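Local coordinates for major royal jelly protein 1 (Apis mellifera, PDB 5YYL), which is the most abundant protein of royal jelly, binds a 24-methylenecholesterol sterol, and probably serves as food for developing honeybee larvae, at residues Tyr65-Asp70 / Ala124-Ile129; Ile69-Asp74 / Tyr377-Ser382; Ser89-Ser94 / Leu104-Asp109. All blocks are in the same frame, centred on the assembly; numbering follows the deposited sequence.

Contact 1: residues Tyr65-Asp70 / Ala124-Ile129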
loop_
_atom_site.group_PDB
_atom_site.type_symbol
_atom_site.label_atom_id
_atom_site.label_comp_id
_atom_site.label_asym_id
_atom_site.label_seq_id
_atom_site.Cartn_x
_atom_site.Cartn_y
_atom_site.Cartn_z
ATOM N N TYR A 65 -34.932 28.145 10.835
ATOM C CA TYR A 65 -35.646 27.105 10.108
ATOM C C TYR A 65 -34.922 26.862 8.789
ATOM O O TYR A 65 -34.636 27.821 8.041
ATOM C CB TYR A 65 -37.090 27.513 9.825
ATOM C CG TYR A 65 -37.835 28.060 11.024
ATOM C CD1 TYR A 65 -38.199 27.228 12.090
ATOM C CD2 TYR A 65 -38.177 29.423 11.101
ATOM C CE1 TYR A 65 -38.881 27.729 13.189
ATOM C CE2 TYR A 65 -38.861 29.932 12.196
ATOM C CZ TYR A 65 -39.205 29.086 13.238
ATOM O OH TYR A 65 -39.880 29.598 14.329
ATOM N N PRO A 66 -34.605 25.589 8.497
ATOM C CA PRO A 66 -33.822 25.317 7.298
ATOM C C PRO A 66 -34.699 25.235 6.058
ATOM O O PRO A 66 -35.783 24.681 6.104
ATOM C CB PRO A 66 -33.166 23.970 7.614
ATOM C CG PRO A 66 -34.134 23.291 8.532
ATOM C CD PRO A 66 -34.934 24.357 9.241
ATOM N N SER A 67 -34.220 25.802 4.970
ATOM C CA SER A 67 -34.936 25.832 3.710
ATOM C C SER A 67 -34.400 24.768 2.742
ATOM O O SER A 67 -35.179 24.020 2.162
ATOM C CB SER A 67 -34.819 27.224 3.091
ATOM O OG SER A 67 -35.510 27.289 1.860
ATOM N N ASP A 68 -33.081 24.721 2.561
ATOM C CA ASP A 68 -32.457 23.819 1.596
ATOM C C ASP A 68 -31.139 23.251 2.125
ATOM O O ASP A 68 -30.540 23.802 3.037
ATOM C CB ASP A 68 -32.218 24.574 0.268
ATOM C CG ASP A 68 -32.086 23.643 -0.964
ATOM O OD1 ASP A 68 -32.271 22.424 -0.848
ATOM O OD2 ASP A 68 -31.805 24.134 -2.076
ATOM N N ILE A 69 -30.726 22.117 1.561
ATOM C CA ILE A 69 -29.407 21.532 1.798
ATOM C C ILE A 69 -28.779 21.250 0.459
ATOM O O ILE A 69 -29.475 21.143 -0.553
ATOM C CB ILE A 69 -29.462 20.217 2.613
ATOM C CG1 ILE A 69 -30.312 19.141 1.921
ATOM C CG2 ILE A 69 -30.022 20.492 4.000
ATOM C CD1 ILE A 69 -30.300 17.785 2.601
ATOM N N ASP A 70 -27.462 21.143 0.454
ATOM C CA ASP A 70 -26.749 20.578 -0.682
ATOM C C ASP A 70 -25.388 20.071 -0.198
ATOM O O ASP A 70 -25.114 20.085 1.000
ATOM C CB ASP A 70 -26.654 21.587 -1.833
ATOM C CG ASP A 70 -26.633 20.911 -3.209
ATOM O OD1 ASP A 70 -25.778 19.986 -3.393
ATOM O OD2 ASP A 70 -27.434 21.316 -4.102
ATOM N N ALA A 124 -31.302 32.887 1.406
ATOM C CA ALA A 124 -30.989 31.786 0.491
ATOM C C ALA A 124 -32.096 30.733 0.571
ATOM O O ALA A 124 -32.106 29.865 1.441
ATOM C CB ALA A 124 -29.637 31.171 0.830
ATOM N N SER A 125 -33.057 30.856 -0.330
ATOM C CA SER A 125 -34.231 30.011 -0.343
ATOM C C SER A 125 -33.871 28.600 -0.824
ATOM O O SER A 125 -34.294 27.620 -0.218
ATOM C CB SER A 125 -35.286 30.640 -1.254
ATOM O OG SER A 125 -36.509 29.946 -1.170
ATOM N N LYS A 126 -33.066 28.517 -1.889
ATOM C CA LYS A 126 -32.725 27.251 -2.538
ATOM C C LYS A 126 -31.321 27.284 -3.136
ATOM O O LYS A 126 -30.815 28.348 -3.464
ATOM C CB LYS A 126 -33.742 26.956 -3.640
ATOM C CG LYS A 126 -34.560 25.686 -3.455
ATOM C CD LYS A 126 -35.560 25.796 -2.315
ATOM C CE LYS A 126 -36.065 24.410 -1.890
ATOM N NZ LYS A 126 -36.719 24.468 -0.550
ATOM N N LEU A 127 -30.722 26.108 -3.291
ATOM C CA LEU A 127 -29.375 25.946 -3.831
ATOM C C LEU A 127 -29.359 24.928 -4.962
ATOM O O LEU A 127 -30.262 24.117 -5.109
ATOM C CB LEU A 127 -28.403 25.495 -2.750
ATOM C CG LEU A 127 -28.311 26.337 -1.478
ATOM C CD1 LEU A 127 -27.414 25.633 -0.453
ATOM C CD2 LEU A 127 -27.802 27.752 -1.756
ATOM N N ALA A 128 -28.310 24.997 -5.764
ATOM C CA ALA A 128 -28.104 24.076 -6.868
ATOM C C ALA A 128 -26.636 24.060 -7.246
ATOM O O ALA A 128 -26.007 25.118 -7.309
ATOM C CB ALA A 128 -28.936 24.485 -8.056
ATOM N N ILE A 129 -26.099 22.870 -7.510
ATOM C CA ILE A 129 -24.719 22.711 -7.927
ATOM C C ILE A 129 -24.692 22.080 -9.324
ATOM O O ILE A 129 -25.377 21.093 -9.592
ATOM C CB ILE A 129 -23.925 21.901 -6.897
ATOM C CG1 ILE A 129 -24.222 22.442 -5.482
ATOM C CG2 ILE A 129 -22.450 21.963 -7.233
ATOM C CD1 ILE A 129 -23.215 22.104 -4.387
#
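Asp68 and Lys126 lie abreast on two nearly parallel strands, 65-70 and 124-129, whose axes approach to 5.6 Å with 12° between their directions. These are the innermost strands of successive blades of the beta-propeller, and it is side chains reaching for backbone that join them. The close-fitting part is the middle. With CG swung away from its own N (chi1 -158°), Asp68 projects its carboxylate across the gap, and OD2 takes the amide of Leu127 on its anti lone pair, N to OD2 2.6 Å. Aspartate suits this place because it is short and accepts what the neighbouring strand offers. In the reverse sense, Ser67 OG donates to Ser125 O, although the modelled separation is too short to be trusted. Lys126 lies on the looser, partly exposed side. Its chain bends at chi2, lays CG 3.4 Å from Asp68 OD2, and brings NZ to Ser67 O at 3.2 Å, well above the carbonyl plane. Farther along, Ile129 lays CG1 and CD1 obliquely against the Asp70 carboxylate, CD1 3.5 Å from OD1, an apolar contact only; the charge is met by Lys358 and Lys360. Hydrogen bonds from side chain to backbone thus join the two inner strands, and the lysines paired with Asp70 would be expected to favour its ionised form.

Contact 2: residues Ile69-Asp74 / Tyr377-Ser382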
loop_
_atom_site.group_PDB
_atom_site.type_symbol
_atom_site.label_atom_id
_atom_site.label_comp_id
_atom_site.label_asym_id
_atom_site.label_seq_id
_atom_site.Cartn_x
_atom_site.Cartn_y
_atom_site.Cartn_z
ATOM N N ILE A 69 -30.726 22.117 1.561
ATOM C CA ILE A 69 -29.407 21.532 1.798
ATOM C C ILE A 69 -28.779 21.250 0.459
ATOM O O ILE A 69 -29.475 21.143 -0.553
ATOM C CB ILE A 69 -29.462 20.217 2.613
ATOM C CG1 ILE A 69 -30.312 19.141 1.921
ATOM C CG2 ILE A 69 -30.022 20.492 4.000
ATOM C CD1 ILE A 69 -30.300 17.785 2.601
ATOM N N ASP A 70 -27.462 21.143 0.454
ATOM C CA ASP A 70 -26.749 20.578 -0.682
ATOM C C ASP A 70 -25.388 20.071 -0.198
ATOM O O ASP A 70 -25.114 20.085 1.000
ATOM C CB ASP A 70 -26.654 21.587 -1.833
ATOM C CG ASP A 70 -26.633 20.911 -3.209
ATOM O OD1 ASP A 70 -25.778 19.986 -3.393
ATOM O OD2 ASP A 70 -27.434 21.316 -4.102
ATOM N N GLN A 71 -24.553 19.592 -1.111
ATOM C CA GLN A 71 -23.332 18.906 -0.741
ATOM C C GLN A 71 -22.347 19.035 -1.871
ATOM O O GLN A 71 -22.717 18.819 -3.027
ATOM C CB GLN A 71 -23.646 17.432 -0.468
ATOM C CG GLN A 71 -22.445 16.558 -0.122
ATOM C CD GLN A 71 -21.648 16.070 -1.323
ATOM O OE1 GLN A 71 -22.209 15.790 -2.381
ATOM N NE2 GLN A 71 -20.338 15.969 -1.166
ATOM N N TRP A 72 -21.105 19.401 -1.535
ATOM C CA TRP A 72 -19.989 19.396 -2.488
ATOM C C TRP A 72 -18.710 19.102 -1.729
ATOM O O TRP A 72 -18.391 19.812 -0.767
ATOM C CB TRP A 72 -19.887 20.747 -3.188
ATOM C CG TRP A 72 -18.791 20.854 -4.167
ATOM C CD1 TRP A 72 -18.838 20.535 -5.494
ATOM C CD2 TRP A 72 -17.481 21.348 -3.925
ATOM N NE1 TRP A 72 -17.623 20.800 -6.104
ATOM C CE2 TRP A 72 -16.773 21.298 -5.157
ATOM C CE3 TRP A 72 -16.830 21.838 -2.792
ATOM C CZ2 TRP A 72 -15.460 21.719 -5.280
ATOM C CZ3 TRP A 72 -15.520 22.249 -2.903
ATOM C CH2 TRP A 72 -14.842 22.189 -4.145
ATOM N N HIS A 73 -18.002 18.052 -2.145
ATOM C CA HIS A 73 -16.793 17.588 -1.458
ATOM C C HIS A 73 -17.068 17.479 0.054
ATOM O O HIS A 73 -18.032 16.823 0.438
ATOM C CB HIS A 73 -15.599 18.483 -1.813
ATOM C CG HIS A 73 -15.194 18.421 -3.254
ATOM N ND1 HIS A 73 -14.066 19.058 -3.731
ATOM C CD2 HIS A 73 -15.740 17.781 -4.318
ATOM C CE1 HIS A 73 -13.944 18.821 -5.027
ATOM N NE2 HIS A 73 -14.950 18.052 -5.411
ATOM N N ASP A 74 -16.288 18.149 0.900
ATOM C CA ASP A 74 -16.458 18.046 2.366
ATOM C C ASP A 74 -17.539 18.964 2.947
ATOM O O ASP A 74 -17.875 18.842 4.128
ATOM C CB ASP A 74 -15.124 18.283 3.103
ATOM C CG ASP A 74 -14.397 19.549 2.655
ATOM O OD1 ASP A 74 -14.743 20.131 1.593
ATOM O OD2 ASP A 74 -13.481 19.965 3.387
ATOM N N TYR A 377 -26.718 8.342 -4.581
ATOM C CA TYR A 377 -27.338 8.401 -3.257
ATOM C C TYR A 377 -28.129 9.682 -3.081
ATOM O O TYR A 377 -27.846 10.697 -3.722
ATOM C CB TYR A 377 -26.282 8.288 -2.146
ATOM C CG TYR A 377 -25.208 9.353 -2.132
ATOM C CD1 TYR A 377 -24.074 9.250 -2.933
ATOM C CD2 TYR A 377 -25.303 10.452 -1.276
ATOM C CE1 TYR A 377 -23.089 10.228 -2.897
ATOM C CE2 TYR A 377 -24.306 11.435 -1.226
ATOM C CZ TYR A 377 -23.215 11.328 -2.038
ATOM O OH TYR A 377 -22.246 12.306 -2.005
ATOM N N ILE A 378 -29.097 9.627 -2.168
ATOM C CA ILE A 378 -30.038 10.720 -1.961
ATOM C C ILE A 378 -29.840 11.349 -0.588
ATOM O O ILE A 378 -29.633 10.629 0.378
ATOM C CB ILE A 378 -31.493 10.221 -2.123
ATOM C CG1 ILE A 378 -32.457 11.383 -2.312
ATOM C CG2 ILE A 378 -31.944 9.355 -0.935
ATOM C CD1 ILE A 378 -33.850 10.922 -2.666
ATOM N N LEU A 379 -29.876 12.684 -0.528
ATOM C CA LEU A 379 -29.841 13.450 0.719
ATOM C C LEU A 379 -31.215 14.070 0.939
ATOM O O LEU A 379 -31.759 14.701 0.046
ATOM C CB LEU A 379 -28.811 14.580 0.603
ATOM C CG LEU A 379 -27.353 14.205 0.320
ATOM C CD1 LEU A 379 -26.552 15.417 -0.108
ATOM C CD2 LEU A 379 -26.751 13.526 1.534
ATOM N N VAL A 380 -31.761 13.933 2.135
ATOM C CA VAL A 380 -33.117 14.397 2.438
ATOM C C VAL A 380 -33.113 15.319 3.662
ATOM O O VAL A 380 -32.711 14.900 4.739
ATOM C CB VAL A 380 -34.041 13.202 2.722
ATOM C CG1 VAL A 380 -35.462 13.673 2.972
ATOM C CG2 VAL A 380 -33.988 12.215 1.570
ATOM N N LEU A 381 -33.541 16.572 3.489
ATOM C CA LEU A 381 -33.797 17.481 4.613
ATOM C C LEU A 381 -35.231 17.305 5.008
ATOM O O LEU A 381 -36.133 17.488 4.196
ATOM C CB LEU A 381 -33.577 18.959 4.263
ATOM C CG LEU A 381 -33.958 19.953 5.376
ATOM C CD1 LEU A 381 -33.097 19.745 6.610
ATOM C CD2 LEU A 381 -33.827 21.385 4.897
ATOM N N SER A 382 -35.429 16.959 6.267
ATOM C CA SER A 382 -36.732 16.753 6.813
ATOM C C SER A 382 -36.804 17.550 8.104
ATOM O O SER A 382 -36.517 17.052 9.201
ATOM C CB SER A 382 -36.901 15.277 7.046
ATOM O OG SER A 382 -37.911 15.042 7.970
#
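Ile69 meets Leu379 and Leu381 where two blades of the six-bladed beta-propeller face each other: strand 65-72 is the innermost of its blade, and strand 373-383 belongs to the mixed sheet that also takes in the N-terminal strand 33-37. The segments run at 146° with axes 7.8 Å apart, too far for a shared ladder, so side chains fill the interface.

The apolar contacts come first. Ile69 sets CG1 between its backbone N and carbonyl carbon (chi1 59°) and extends it, so that CD1 reaches the opposite strand, 3.9 Å from Leu381 CB and 4.1 Å from Leu379 CB. Its other branch, CG2, rests 4.0 Å from Leu381 CD2, giving the leucine two points of contact. Branched aliphatic side chains suit this buried part of the seam, where they fill the space between strands too far apart to bond. Next along the strand, Leu379 CD1 packs 3.6 Å from Gln71 CB, using the aliphatic root of a polar residue as part of the same apolar surface.

The polar contacts lie toward Tyr377, whose side chain also touches His431 and Leu432 at the C-terminus. Asp70, pointing away from this seam, receives Gln71 N on the anti lone pair of OD1. The side chain of Gln71 bends at chi2 and meets Tyr377 at about a right angle, amide and ring planes 49° apart; Gln71 OE1 stays 3.5 Å from Tyr377 OH, a near approach and no more. A neighbouring subunit gives NE2 a weak backbone partner, but the rotation of the amide is probably set largely by a bond within the segment: Gln71 NE2 donates 2.9 Å to His73 O, within the carbonyl plane and on a lone pair.

Contact 3: residues Ser89-Ser94 / Leu104-Asp109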
loop_
_atom_site.group_PDB
_atom_site.type_symbol
_atom_site.label_atom_id
_atom_site.label_comp_id
_atom_site.label_asym_id
_atom_site.label_seq_id
_atom_site.Cartn_x
_atom_site.Cartn_y
_atom_site.Cartn_z
ATOM N N SER A 89 -27.751 33.243 6.418
ATOM C CA SER A 89 -28.705 32.464 5.631
ATOM C C SER A 89 -28.014 31.328 4.897
ATOM O O SER A 89 -28.459 30.197 4.996
ATOM C CB SER A 89 -29.441 33.340 4.628
ATOM O OG SER A 89 -30.489 32.589 4.057
ATOM N N LEU A 90 -26.960 31.646 4.153
ATOM C CA LEU A 90 -26.176 30.651 3.448
ATOM C C LEU A 90 -25.053 30.124 4.348
ATOM O O LEU A 90 -24.123 30.863 4.681
ATOM C CB LEU A 90 -25.599 31.249 2.162
ATOM C CG LEU A 90 -24.810 30.305 1.261
ATOM C CD1 LEU A 90 -25.627 29.074 0.891
ATOM C CD2 LEU A 90 -24.373 31.046 0.013
ATOM N N ASN A 91 -25.139 28.848 4.736
ATOM C CA ASN A 91 -24.164 28.222 5.660
ATOM C C ASN A 91 -23.620 26.875 5.190
ATOM O O ASN A 91 -24.155 26.278 4.267
ATOM C CB ASN A 91 -24.804 28.002 7.033
ATOM C CG ASN A 91 -25.651 29.169 7.460
ATOM O OD1 ASN A 91 -25.162 30.296 7.504
ATOM N ND2 ASN A 91 -26.927 28.918 7.744
ATOM N N VAL A 92 -22.541 26.431 5.844
ATOM C CA VAL A 92 -22.062 25.047 5.772
ATOM C C VAL A 92 -21.989 24.494 7.177
ATOM O O VAL A 92 -21.954 25.251 8.133
ATOM C CB VAL A 92 -20.689 24.880 5.084
ATOM C CG1 VAL A 92 -20.773 25.289 3.633
ATOM C CG2 VAL A 92 -19.606 25.668 5.779
ATOM N N ILE A 93 -21.972 23.169 7.292
ATOM C CA ILE A 93 -21.831 22.517 8.584
ATOM C C ILE A 93 -20.354 22.541 8.899
ATOM O O ILE A 93 -19.532 22.269 8.032
ATOM C CB ILE A 93 -22.380 21.081 8.606
ATOM C CG1 ILE A 93 -23.830 21.066 8.098
ATOM C CG2 ILE A 93 -22.326 20.512 10.020
ATOM C CD1 ILE A 93 -24.509 19.706 8.167
ATOM N N SER A 94 -20.035 22.900 10.142
ATOM C CA SER A 94 -18.663 23.026 10.615
ATOM C C SER A 94 -18.228 21.789 11.384
ATOM O O SER A 94 -19.034 20.892 11.692
ATOM C CB SER A 94 -18.551 24.234 11.543
ATOM O OG SER A 94 -19.140 23.946 12.815
ATOM N N LEU A 104 -23.357 25.702 12.541
ATOM C CA LEU A 104 -23.229 26.189 11.183
ATOM C C LEU A 104 -22.201 27.272 11.125
ATOM O O LEU A 104 -21.851 27.841 12.126
ATOM C CB LEU A 104 -24.557 26.753 10.678
ATOM C CG LEU A 104 -25.776 25.840 10.743
ATOM C CD1 LEU A 104 -26.864 26.452 9.880
ATOM C CD2 LEU A 104 -25.448 24.426 10.288
ATOM N N GLN A 105 -21.761 27.583 9.923
ATOM C CA GLN A 105 -20.692 28.523 9.681
ATOM C C GLN A 105 -21.045 29.177 8.349
ATOM O O GLN A 105 -21.207 28.476 7.352
ATOM C CB GLN A 105 -19.371 27.757 9.599
ATOM C CG GLN A 105 -18.196 28.502 8.979
ATOM C CD GLN A 105 -17.254 27.560 8.254
ATOM O OE1 GLN A 105 -16.906 26.501 8.775
ATOM N NE2 GLN A 105 -16.848 27.935 7.039
ATOM N N PRO A 106 -21.185 30.511 8.323
ATOM C CA PRO A 106 -21.594 31.213 7.093
ATOM C C PRO A 106 -20.686 31.000 5.898
ATOM O O PRO A 106 -19.471 30.986 6.056
ATOM C CB PRO A 106 -21.535 32.684 7.509
ATOM C CG PRO A 106 -21.849 32.645 8.959
ATOM C CD PRO A 106 -21.162 31.419 9.484
ATOM N N TYR A 107 -21.269 30.857 4.716
ATOM C CA TYR A 107 -20.503 30.691 3.471
ATOM C C TYR A 107 -20.742 31.927 2.580
ATOM O O TYR A 107 -21.876 32.379 2.479
ATOM C CB TYR A 107 -20.939 29.404 2.743
ATOM C CG TYR A 107 -20.154 29.070 1.492
ATOM C CD1 TYR A 107 -19.004 28.311 1.566
ATOM C CD2 TYR A 107 -20.581 29.490 0.228
ATOM C CE1 TYR A 107 -18.280 27.968 0.425
ATOM C CE2 TYR A 107 -19.859 29.180 -0.924
ATOM C CZ TYR A 107 -18.713 28.411 -0.812
ATOM O OH TYR A 107 -17.979 28.082 -1.924
ATOM N N PRO A 108 -19.710 32.487 1.939
ATOM C CA PRO A 108 -18.295 32.098 2.083
ATOM C C PRO A 108 -17.690 32.505 3.433
ATOM O O PRO A 108 -17.044 31.694 4.090
ATOM C CB PRO A 108 -17.619 32.868 0.953
ATOM C CG PRO A 108 -18.663 32.954 -0.111
ATOM C CD PRO A 108 -20.004 32.973 0.576
ATOM N N ASP A 109 -17.922 33.755 3.824
ATOM C CA ASP A 109 -17.503 34.316 5.116
ATOM C C ASP A 109 -18.712 35.095 5.649
ATOM O O ASP A 109 -19.766 35.112 4.996
ATOM C CB ASP A 109 -16.270 35.233 4.930
ATOM C CG ASP A 109 -16.342 36.096 3.641
ATOM O OD1 ASP A 109 -17.312 36.870 3.479
ATOM O OD2 ASP A 109 -15.431 35.968 2.786
#
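The ring of Tyr107 meets Leu90 at its edge, where the leucine methyl CD2 lies near the ring plane, 4.1 Å from Tyr107 CD2. Val92 CG1 comes obliquely to CD1, on the other side of the ring, and Phe77 of strand 75-81 adds an edge-to-face partner. With CG opposite its backbone N (chi1 -176°), the tyrosine lies alongside Leu90, both side chains pointing the same way, which lets the flat ring fill space between Leu90, Val92 and Phe77. Two amides are the other flat groups. That of Gln105 lies beside Val92, its NE2 3.8 Å from Val92 CG2, while its OE1 faces Ser94 CB; at a partly exposed position a glutamine can lie over a valine with its amide probably still near solvent. The amide of Asn91 meets Leu104 at about a right angle, with ND2 3.3 Å from Leu104 CD1. Its oxygen is held by Ser88 OG, and its nitrogen bonds only weakly to Val78 O.

The backbones are joined by the antiparallel ladder between the two outer strands of a propeller blade, 102-106 being the outermost. Val92 and Gln105 form its hydrogen-bonded pair: Val92 N donates to Gln105 O at 2.9 Å, and Gln105 N returns to Val92 O at the same distance but on a more bent path of 135°. Asn91 with Pro106 and Ile93 with Leu104 are the flanking non-hydrogen-bonded pairs, their side chains diverging. Pro106 suits its non-hydrogen-bonded place, which asks for no amide hydrogen toward the partner strand. Beyond it, Tyr107 N reaches Leu90 O at 2.9 Å and 177°, extending the ladder just before the cis peptide bond to Pro108.

In the fold
Strand 65-72 unites contacts 1 and 2, whose centres are 10 Å apart. Its alternating side chains serve two neighbours, Asp68 and Asp70 turning to strand 124-129 and Ile69 and Gln71 to strand 373-383. Ile129 CD1 also packs 3.6 Å from Gln71 O. Contact 3, at the outer side of the same blade, centres 12 Å from contact 1 and touches it through Leu127 CD2 and Leu90 CD1, 3.7 Å apart, and through Ser89 OG, 2.8 Å from Ala124 N. Contacts 2 and 3 do not touch. Contact 2 comes nearest the sterol site, the Tyr377 side chain about 9 Å from a bound sterol and about 10 Å from that of Pro364, which binds 24-methylenecholesterol.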